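Side-chain contacts in NAD-dependent aldehyde dehydrogenase (Sinorhizobium meliloti, PDB 3U4J), which probably oxidises aldehydes with NAD or NADP as electron acceptor, forms a tetramer and binds a calcium ion in the crystal: residues E103-I108 / G122-C127; V264-L269 / Y488-G493; D286-G291 / S433-N438. All blocks are in the same frame, centred on the assembly; numbering follows the deposited sequence.

Interaction 1 (E103-I108 / G122-C127); sequences EELALI and GEIGFC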
loop_
_atom_site.group_PDB
_atom_site.type_symbol
_atom_site.label_atom_id
_atom_site.label_comp_id
_atom_site.label_asym_id
_atom_site.label_seq_id
_atom_site.Cartn_x
_atom_site.Cartn_y
_atom_site.Cartn_z
ATOM N N GLU A 103 33.400 -17.581 -3.181
ATOM C CA GLU A 103 34.736 -17.444 -3.789
ATOM C C GLU A 103 34.801 -18.065 -5.192
ATOM O O GLU A 103 35.400 -17.480 -6.109
ATOM C CB GLU A 103 35.844 -18.027 -2.871
ATOM C CG GLU A 103 36.138 -17.148 -1.641
ATOM C CD GLU A 103 36.492 -15.707 -2.025
ATOM O OE1 GLU A 103 37.416 -15.486 -2.850
ATOM O OE2 GLU A 103 35.831 -14.786 -1.498
ATOM N N GLU A 104 34.177 -19.236 -5.339
ATOM C CA GLU A 104 34.010 -19.893 -6.644
ATOM C C GLU A 104 33.318 -18.945 -7.634
ATOM O O GLU A 104 33.771 -18.778 -8.770
ATOM C CB GLU A 104 33.176 -21.183 -6.533
ATOM C CG GLU A 104 32.992 -21.937 -7.882
ATOM C CD GLU A 104 31.820 -22.964 -7.900
ATOM O OE1 GLU A 104 31.304 -23.353 -6.829
ATOM O OE2 GLU A 104 31.420 -23.391 -9.011
ATOM N N LEU A 105 32.202 -18.356 -7.218
ATOM C CA LEU A 105 31.420 -17.549 -8.155
ATOM C C LEU A 105 32.144 -16.253 -8.524
ATOM O O LEU A 105 32.067 -15.785 -9.664
ATOM C CB LEU A 105 30.020 -17.262 -7.612
ATOM C CG LEU A 105 29.141 -18.496 -7.375
ATOM C CD1 LEU A 105 27.966 -18.100 -6.485
ATOM C CD2 LEU A 105 28.653 -19.056 -8.714
ATOM N N ALA A 106 32.865 -15.693 -7.560
ATOM C CA ALA A 106 33.520 -14.398 -7.754
ATOM C C ALA A 106 34.610 -14.594 -8.790
ATOM O O ALA A 106 34.818 -13.734 -9.678
ATOM C CB ALA A 106 34.126 -13.883 -6.421
ATOM N N LEU A 107 35.313 -15.727 -8.662
ATOM C CA LEU A 107 36.387 -16.064 -9.605
ATOM C C LEU A 107 35.875 -16.250 -11.049
ATOM O O LEU A 107 36.475 -15.734 -12.005
ATOM C CB LEU A 107 37.195 -17.280 -9.121
ATOM C CG LEU A 107 38.350 -17.718 -10.060
ATOM C CD1 LEU A 107 39.422 -16.594 -10.264
ATOM C CD2 LEU A 107 38.995 -19.003 -9.562
ATOM N N ILE A 108 34.772 -16.976 -11.210
ATOM C CA ILE A 108 34.144 -17.128 -12.531
ATOM C C ILE A 108 33.872 -15.731 -13.144
ATOM O O ILE A 108 34.302 -15.452 -14.263
ATOM C CB ILE A 108 32.856 -17.981 -12.460
ATOM C CG1 ILE A 108 33.171 -19.390 -11.974
ATOM C CG2 ILE A 108 32.138 -18.084 -13.865
ATOM C CD1 ILE A 108 31.886 -20.247 -11.841
ATOM N N GLY A 122 32.407 -8.748 -3.849
ATOM C CA GLY A 122 31.338 -7.883 -3.287
ATOM C C GLY A 122 30.015 -8.029 -4.035
ATOM O O GLY A 122 28.934 -8.036 -3.420
ATOM N N GLU A 123 30.081 -8.135 -5.357
ATOM C CA GLU A 123 28.862 -8.399 -6.139
ATOM C C GLU A 123 28.140 -9.715 -5.824
ATOM O O GLU A 123 26.907 -9.749 -5.777
ATOM C CB GLU A 123 29.145 -8.306 -7.629
ATOM C CG GLU A 123 29.343 -6.893 -8.077
ATOM C CD GLU A 123 29.657 -6.785 -9.567
ATOM O OE1 GLU A 123 29.411 -7.761 -10.340
ATOM O OE2 GLU A 123 30.160 -5.707 -9.963
ATOM N N ILE A 124 28.897 -10.793 -5.655
ATOM C CA ILE A 124 28.296 -12.088 -5.317
ATOM C C ILE A 124 27.567 -11.964 -3.981
ATOM O O ILE A 124 26.453 -12.435 -3.845
ATOM C CB ILE A 124 29.359 -13.229 -5.218
ATOM C CG1 ILE A 124 30.191 -13.319 -6.505
ATOM C CG2 ILE A 124 28.698 -14.593 -4.896
ATOM C CD1 ILE A 124 29.364 -13.457 -7.844
ATOM N N GLY A 125 28.208 -11.325 -2.997
ATOM C CA GLY A 125 27.561 -11.048 -1.701
ATOM C C GLY A 125 26.289 -10.233 -1.836
ATOM O O GLY A 125 25.268 -10.516 -1.196
ATOM N N PHE A 126 26.344 -9.196 -2.657
ATOM C CA PHE A 126 25.152 -8.420 -2.968
ATOM C C PHE A 126 24.038 -9.267 -3.622
ATOM O O PHE A 126 22.862 -9.134 -3.298
ATOM C CB PHE A 126 25.519 -7.237 -3.855
ATOM C CG PHE A 126 24.420 -6.224 -3.979
ATOM C CD1 PHE A 126 24.182 -5.306 -2.957
ATOM C CD2 PHE A 126 23.624 -6.177 -5.118
ATOM C CE1 PHE A 126 23.156 -4.345 -3.079
ATOM C CE2 PHE A 126 22.605 -5.247 -5.244
ATOM C CZ PHE A 126 22.363 -4.328 -4.226
ATOM N N CYS A 127 24.420 -10.156 -4.527
ATOM C CA CYS A 127 23.436 -11.042 -5.158
ATOM C C CYS A 127 22.782 -11.962 -4.147
ATOM O O CYS A 127 21.581 -12.231 -4.249
ATOM C CB CYS A 127 24.087 -11.887 -6.244
ATOM S SG CYS A 127 24.488 -10.888 -7.673
#
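Ile124 reaches from helix 117-138 into the side of helix 102-113, where Leu105 and Ala106 receive it. Its CB points at the other helix and carries two branches. CG1 lies beside the backbone N, anti to the carbonyl carbon (chi1 -55°), and comes to 3.7 Å from Ala106 CA. The same CG1 is 4.0 Å from Ala106 CB, so it meets both the backbone and the methyl of that alanine. Beyond it, the tip CD1 stands 3.9 Å from Leu105 CB. The other branch, CG2, lies 3.9 Å from Leu105 CD1. Ile124 therefore touches Leu105 with both of its methyls, and the two side chains cross at about a right angle.

The two helices follow each other in the chain, joined by a short loop (residues 114-116), and pack together among other helices. Their CA atoms come to 6.2 Å at Ala106 and Ile124, a close approach that the small alanine allows. Ile98 of helix 84-100 touches both Leu105 and Ile124, and Phe175 of helix 174-187 also packs on Ile124. Near the contact, a salt bridge from Glu103 to Arg121 also ties the first helix to the second.

Interaction 2 (V264-L269 / Y488-G493); sequences VKRVGL and YSQFKG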
loop_
_atom_site.group_PDB
_atom_site.type_symbol
_atom_site.label_atom_id
_atom_site.label_comp_id
_atom_site.label_asym_id
_atom_site.label_seq_id
_atom_site.Cartn_x
_atom_site.Cartn_y
_atom_site.Cartn_z
ATOM N N VAL A 264 1.663 -9.094 -28.787
ATOM C CA VAL A 264 1.167 -8.532 -27.503
ATOM C C VAL A 264 1.935 -9.131 -26.304
ATOM O O VAL A 264 1.381 -9.380 -25.238
ATOM C CB VAL A 264 -0.383 -8.712 -27.299
ATOM C CG1 VAL A 264 -0.923 -7.669 -26.316
ATOM C CG2 VAL A 264 -1.137 -8.590 -28.601
ATOM N N LYS A 265 3.225 -9.371 -26.490
ATOM C CA LYS A 265 4.012 -10.041 -25.462
ATOM C C LYS A 265 4.476 -8.955 -24.507
ATOM O O LYS A 265 4.948 -7.936 -24.984
ATOM C CB LYS A 265 5.203 -10.730 -26.143
ATOM C CG LYS A 265 5.561 -12.085 -25.554
ATOM C CD LYS A 265 6.768 -12.721 -26.248
ATOM C CE LYS A 265 6.335 -13.796 -27.219
ATOM N NZ LYS A 265 5.088 -14.451 -26.777
ATOM N N ARG A 266 4.317 -9.124 -23.186
ATOM C CA ARG A 266 4.796 -8.089 -22.252
ATOM C C ARG A 266 6.327 -7.954 -22.354
ATOM O O ARG A 266 7.023 -8.923 -22.605
ATOM C CB ARG A 266 4.378 -8.339 -20.788
ATOM C CG ARG A 266 4.631 -7.078 -19.896
ATOM C CD ARG A 266 4.426 -7.284 -18.385
ATOM N NE ARG A 266 3.044 -7.595 -18.044
ATOM C CZ ARG A 266 2.613 -7.870 -16.813
ATOM N NH1 ARG A 266 3.465 -7.883 -15.781
ATOM N NH2 ARG A 266 1.322 -8.133 -16.615
ATOM N N VAL A 267 6.842 -6.741 -22.170
ATOM C CA VAL A 267 8.280 -6.513 -22.239
ATOM C C VAL A 267 8.724 -5.636 -21.060
ATOM O O VAL A 267 8.097 -4.632 -20.784
ATOM C CB VAL A 267 8.634 -5.836 -23.570
ATOM C CG1 VAL A 267 10.093 -5.596 -23.667
ATOM C CG2 VAL A 267 8.185 -6.721 -24.768
ATOM N N GLY A 268 9.768 -6.036 -20.353
ATOM C CA GLY A 268 10.490 -5.129 -19.450
ATOM C C GLY A 268 11.851 -4.851 -20.097
ATOM O O GLY A 268 12.508 -5.775 -20.535
ATOM N N LEU A 269 12.250 -3.585 -20.182
ATOM C CA LEU A 269 13.529 -3.208 -20.781
ATOM C C LEU A 269 14.360 -2.366 -19.815
ATOM O O LEU A 269 13.844 -1.448 -19.148
ATOM C CB LEU A 269 13.305 -2.422 -22.086
ATOM C CG LEU A 269 12.525 -3.103 -23.233
ATOM C CD1 LEU A 269 12.134 -2.112 -24.344
ATOM C CD2 LEU A 269 13.343 -4.222 -23.847
ATOM N N TYR A 488 6.220 -8.848 -12.854
ATOM C CA TYR A 488 6.029 -10.281 -13.178
ATOM C C TYR A 488 4.724 -10.853 -12.665
ATOM O O TYR A 488 4.580 -12.062 -12.566
ATOM C CB TYR A 488 7.229 -11.125 -12.695
ATOM C CG TYR A 488 8.541 -10.530 -13.179
ATOM C CD1 TYR A 488 8.920 -10.623 -14.526
ATOM C CD2 TYR A 488 9.375 -9.816 -12.310
ATOM C CE1 TYR A 488 10.102 -10.039 -14.987
ATOM C CE2 TYR A 488 10.555 -9.257 -12.761
ATOM C CZ TYR A 488 10.912 -9.365 -14.099
ATOM O OH TYR A 488 12.082 -8.789 -14.559
ATOM N N SER A 489 3.779 -9.972 -12.360
ATOM C CA SER A 489 2.444 -10.354 -11.907
ATOM C C SER A 489 1.396 -9.882 -12.900
ATOM O O SER A 489 1.631 -8.923 -13.642
ATOM C CB SER A 489 2.138 -9.751 -10.511
ATOM O OG SER A 489 2.894 -10.411 -9.505
ATOM N N GLN A 490 0.263 -10.587 -12.941
ATOM C CA GLN A 490 -0.958 -10.079 -13.557
ATOM C C GLN A 490 -1.929 -9.806 -12.418
ATOM O O GLN A 490 -1.917 -10.497 -11.390
ATOM C CB GLN A 490 -1.588 -11.137 -14.487
ATOM C CG GLN A 490 -0.839 -11.405 -15.783
ATOM C CD GLN A 490 -1.147 -10.413 -16.912
ATOM O OE1 GLN A 490 -0.709 -10.615 -18.058
ATOM N NE2 GLN A 490 -1.872 -9.337 -16.602
ATOM N N PHE A 491 -2.775 -8.811 -12.588
ATOM C CA PHE A 491 -3.827 -8.534 -11.620
ATOM C C PHE A 491 -5.205 -8.842 -12.205
ATOM O O PHE A 491 -5.541 -8.382 -13.298
ATOM C CB PHE A 491 -3.725 -7.090 -11.114
ATOM C CG PHE A 491 -2.414 -6.821 -10.398
ATOM C CD1 PHE A 491 -2.252 -7.209 -9.072
ATOM C CD2 PHE A 491 -1.345 -6.255 -11.076
ATOM C CE1 PHE A 491 -1.038 -6.990 -8.396
ATOM C CE2 PHE A 491 -0.111 -6.029 -10.426
ATOM C CZ PHE A 491 0.038 -6.416 -9.081
ATOM N N LYS A 492 -5.979 -9.616 -11.455
ATOM C CA LYS A 492 -7.297 -10.055 -11.870
ATOM C C LYS A 492 -8.335 -9.361 -11.006
ATOM O O LYS A 492 -8.386 -9.574 -9.788
ATOM C CB LYS A 492 -7.395 -11.587 -11.756
ATOM C CG LYS A 492 -8.797 -12.154 -11.938
ATOM C CD LYS A 492 -8.809 -13.666 -11.687
ATOM C CE LYS A 492 -8.147 -14.422 -12.802
ATOM N NZ LYS A 492 -7.864 -15.817 -12.372
ATOM N N GLY A 493 -9.144 -8.505 -11.641
ATOM C CA GLY A 493 -10.236 -7.844 -10.962
ATOM C C GLY A 493 -11.496 -8.690 -10.974
ATOM O O GLY A 493 -11.994 -9.022 -12.054
#
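Ser489 O is gripped by two nitrogens of one arginine. Arg266 NH1 donates to Ser489 O at 3.0 Å, and Arg266 NH2 donates to the same Ser489 O at 3.1 Å. The pair of bonds ties together two strands of one mixed sheet, 266-270 and 489-497, which are not neighbours in it. Arg266 lies in the Rossmann-like domain and Ser489 opens a strand of the oligomerisation arm. The guanidinium meets the oxygen end-on, with the oxygen close to its plane. Both hydrogen bonds are somewhat bent, 148° at NH1. The two donors come from the same face of the carbonyl plane, tilted from it.

Arg266 CG stands anti to the backbone N (chi1 -168°), and the chain bends at chi3 to bring its end to the second strand. NH1 has a further acceptor in Glu487 O, so the last turn of helix 483-487 helps fix the rotation of the group. Leu476 of the second subunit packs on Arg266. The Gln490 side chain runs past the arginine in the opposite direction, its amide plane turned 68° from the guanidinium. Arg266 NH2 and Gln490 NE2 are both donors and do not bond; Gln490 CD lies 3.4 Å from Arg266 NH2.

Interaction 3 (D286-G291 / S433-N438); sequences DAAADG and SVWSTN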
loop_
_atom_site.group_PDB
_atom_site.type_symbol
_atom_site.label_atom_id
_atom_site.label_comp_id
_atom_site.label_asym_id
_atom_site.label_seq_id
_atom_site.Cartn_x
_atom_site.Cartn_y
_atom_site.Cartn_z
ATOM N N ASP A 286 35.865 16.813 -1.584
ATOM C CA ASP A 286 36.612 15.545 -1.540
ATOM C C ASP A 286 35.689 14.369 -1.830
ATOM O O ASP A 286 36.067 13.442 -2.552
ATOM C CB ASP A 286 37.344 15.349 -0.197
ATOM C CG ASP A 286 38.491 16.368 0.008
ATOM O OD1 ASP A 286 38.748 16.781 1.169
ATOM O OD2 ASP A 286 39.105 16.771 -1.005
ATOM N N ALA A 287 34.486 14.409 -1.257
ATOM C CA ALA A 287 33.503 13.351 -1.484
ATOM C C ALA A 287 33.020 13.324 -2.939
ATOM O O ALA A 287 32.918 12.255 -3.552
ATOM C CB ALA A 287 32.339 13.505 -0.526
ATOM N N ALA A 288 32.709 14.503 -3.478
ATOM C CA ALA A 288 32.257 14.646 -4.852
ATOM C C ALA A 288 33.327 14.143 -5.823
ATOM O O ALA A 288 33.020 13.417 -6.765
ATOM C CB ALA A 288 31.857 16.093 -5.158
ATOM N N ALA A 289 34.585 14.513 -5.584
ATOM C CA ALA A 289 35.696 14.085 -6.452
ATOM C C ALA A 289 35.830 12.544 -6.511
ATOM O O ALA A 289 35.984 11.974 -7.579
ATOM C CB ALA A 289 37.010 14.721 -5.976
ATOM N N ASP A 290 35.740 11.897 -5.350
ATOM C CA ASP A 290 35.805 10.444 -5.234
ATOM C C ASP A 290 34.607 9.799 -5.940
ATOM O O ASP A 290 34.750 8.811 -6.664
ATOM C CB ASP A 290 35.864 10.081 -3.738
ATOM C CG ASP A 290 35.848 8.590 -3.493
ATOM O OD1 ASP A 290 34.748 8.037 -3.239
ATOM O OD2 ASP A 290 36.934 7.963 -3.560
ATOM N N GLY A 291 33.427 10.378 -5.739
ATOM C CA GLY A 291 32.207 9.890 -6.371
ATOM C C GLY A 291 32.213 10.049 -7.885
ATOM O O GLY A 291 31.627 9.228 -8.603
ATOM N N SER A 433 23.129 11.829 -10.579
ATOM C CA SER A 433 23.488 12.187 -9.223
ATOM C C SER A 433 23.576 13.697 -9.094
ATOM O O SER A 433 24.052 14.359 -10.009
ATOM C CB SER A 433 24.873 11.661 -8.873
ATOM O OG SER A 433 24.868 10.263 -8.730
ATOM N N VAL A 434 23.175 14.211 -7.932
ATOM C CA VAL A 434 23.355 15.620 -7.560
ATOM C C VAL A 434 24.211 15.674 -6.294
ATOM O O VAL A 434 23.923 14.972 -5.299
ATOM C CB VAL A 434 22.005 16.353 -7.351
ATOM C CG1 VAL A 434 22.237 17.784 -6.847
ATOM C CG2 VAL A 434 21.233 16.387 -8.655
ATOM N N TRP A 435 25.295 16.453 -6.358
ATOM C CA TRP A 435 26.146 16.717 -5.192
ATOM C C TRP A 435 25.996 18.168 -4.722
ATOM O O TRP A 435 26.317 19.095 -5.463
ATOM C CB TRP A 435 27.612 16.406 -5.515
ATOM C CG TRP A 435 27.883 14.940 -5.898
ATOM C CD1 TRP A 435 27.639 14.355 -7.094
ATOM C CD2 TRP A 435 28.438 13.914 -5.050
ATOM N NE1 TRP A 435 28.020 13.016 -7.062
ATOM C CE2 TRP A 435 28.519 12.729 -5.820
ATOM C CE3 TRP A 435 28.900 13.893 -3.725
ATOM C CZ2 TRP A 435 29.020 11.522 -5.302
ATOM C CZ3 TRP A 435 29.415 12.705 -3.218
ATOM C CH2 TRP A 435 29.458 11.530 -4.006
ATOM N N SER A 436 25.479 18.359 -3.502
ATOM C CA SER A 436 25.212 19.691 -2.942
ATOM C C SER A 436 24.920 19.533 -1.458
ATOM O O SER A 436 24.409 18.489 -1.037
ATOM C CB SER A 436 24.038 20.368 -3.652
ATOM O OG SER A 436 23.696 21.591 -3.004
ATOM N N THR A 437 25.251 20.546 -0.649
ATOM C CA THR A 437 24.929 20.503 0.788
ATOM C C THR A 437 23.664 21.328 1.050
ATOM O O THR A 437 23.238 21.484 2.199
ATOM C CB THR A 437 26.070 21.133 1.626
ATOM O OG1 THR A 437 26.499 22.342 0.964
ATOM C CG2 THR A 437 27.232 20.160 1.775
ATOM N N ASN A 438 23.057 21.850 -0.018
ATOM C CA ASN A 438 21.921 22.763 0.092
ATOM C C ASN A 438 20.602 22.006 -0.056
ATOM O O ASN A 438 20.384 21.368 -1.087
ATOM C CB ASN A 438 22.020 23.829 -1.020
ATOM C CG ASN A 438 20.987 24.959 -0.883
ATOM O OD1 ASN A 438 21.351 26.118 -0.596
ATOM N ND2 ASN A 438 19.718 24.651 -1.121
#
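Trp435 lays its indole against helix 285-297, where it meets Ala287, Ala288 and Gly291. The tryptophan ends strand 431-435, and the contact is a helix packed on the sheet of the catalytic domain of the aldehyde dehydrogenase fold. Helix segment 286-291 and strand segment 433-435 run nearly antiparallel, at 156°, with their axes 10.1 Å apart at the closest point.

The ring face makes a CH-pi contact. Ala288 CA sits 3.8 Å from the centroid of the Trp435 six-membered ring and 20° off the normal. It is displaced toward the CE3 side, and Ala288 CA to Trp435 CE3 is 3.6 Å.

Apolar contacts surround this point. Ala288 CB reaches Trp435 CE3 at 4.0 Å, and Ala287 CB reaches Trp435 CZ3 at 4.1 Å. Gly291 CA lies 3.7 Å from Trp435 CZ2; with no side chain there, the ring can come up to the helix backbone. The indole is placed by chi1 of -61°, with CG beside the backbone N. Pro501 of the second subunit also packs on Trp435.

Polar bonds hold the surroundings. Gln277 accepts from Trp435 NE1 through OE1 and donates to Gly291 O through NE2, so one side chain links ring and helix. After the strand, an ST turn leads into helix 439-448: Asn438 N donates to Ser436 OG at 3.1 Å.

The three contacts are well separated. The centres of interactions 1 and 2 are 31 Å apart, those of 1 and 3 are 29 Å apart, and those of 2 and 3 are 38 Å apart. Along the chain, interaction 1 closes first, between successive helices. Interaction 2 then joins residues more than 200 positions apart, and both segments of interaction 3 fall between them. Interactions 2 and 3 belong to different mixed sheets. The chain leaves the first sheet after 266-270, builds the second, returns to the first at 475-476 and ends it with 489-497. Interactions 2 and 3 both touch the second subunit, whereas no other subunit touches interaction 1. Both sheets thus carry a contact that lies at a subunit interface.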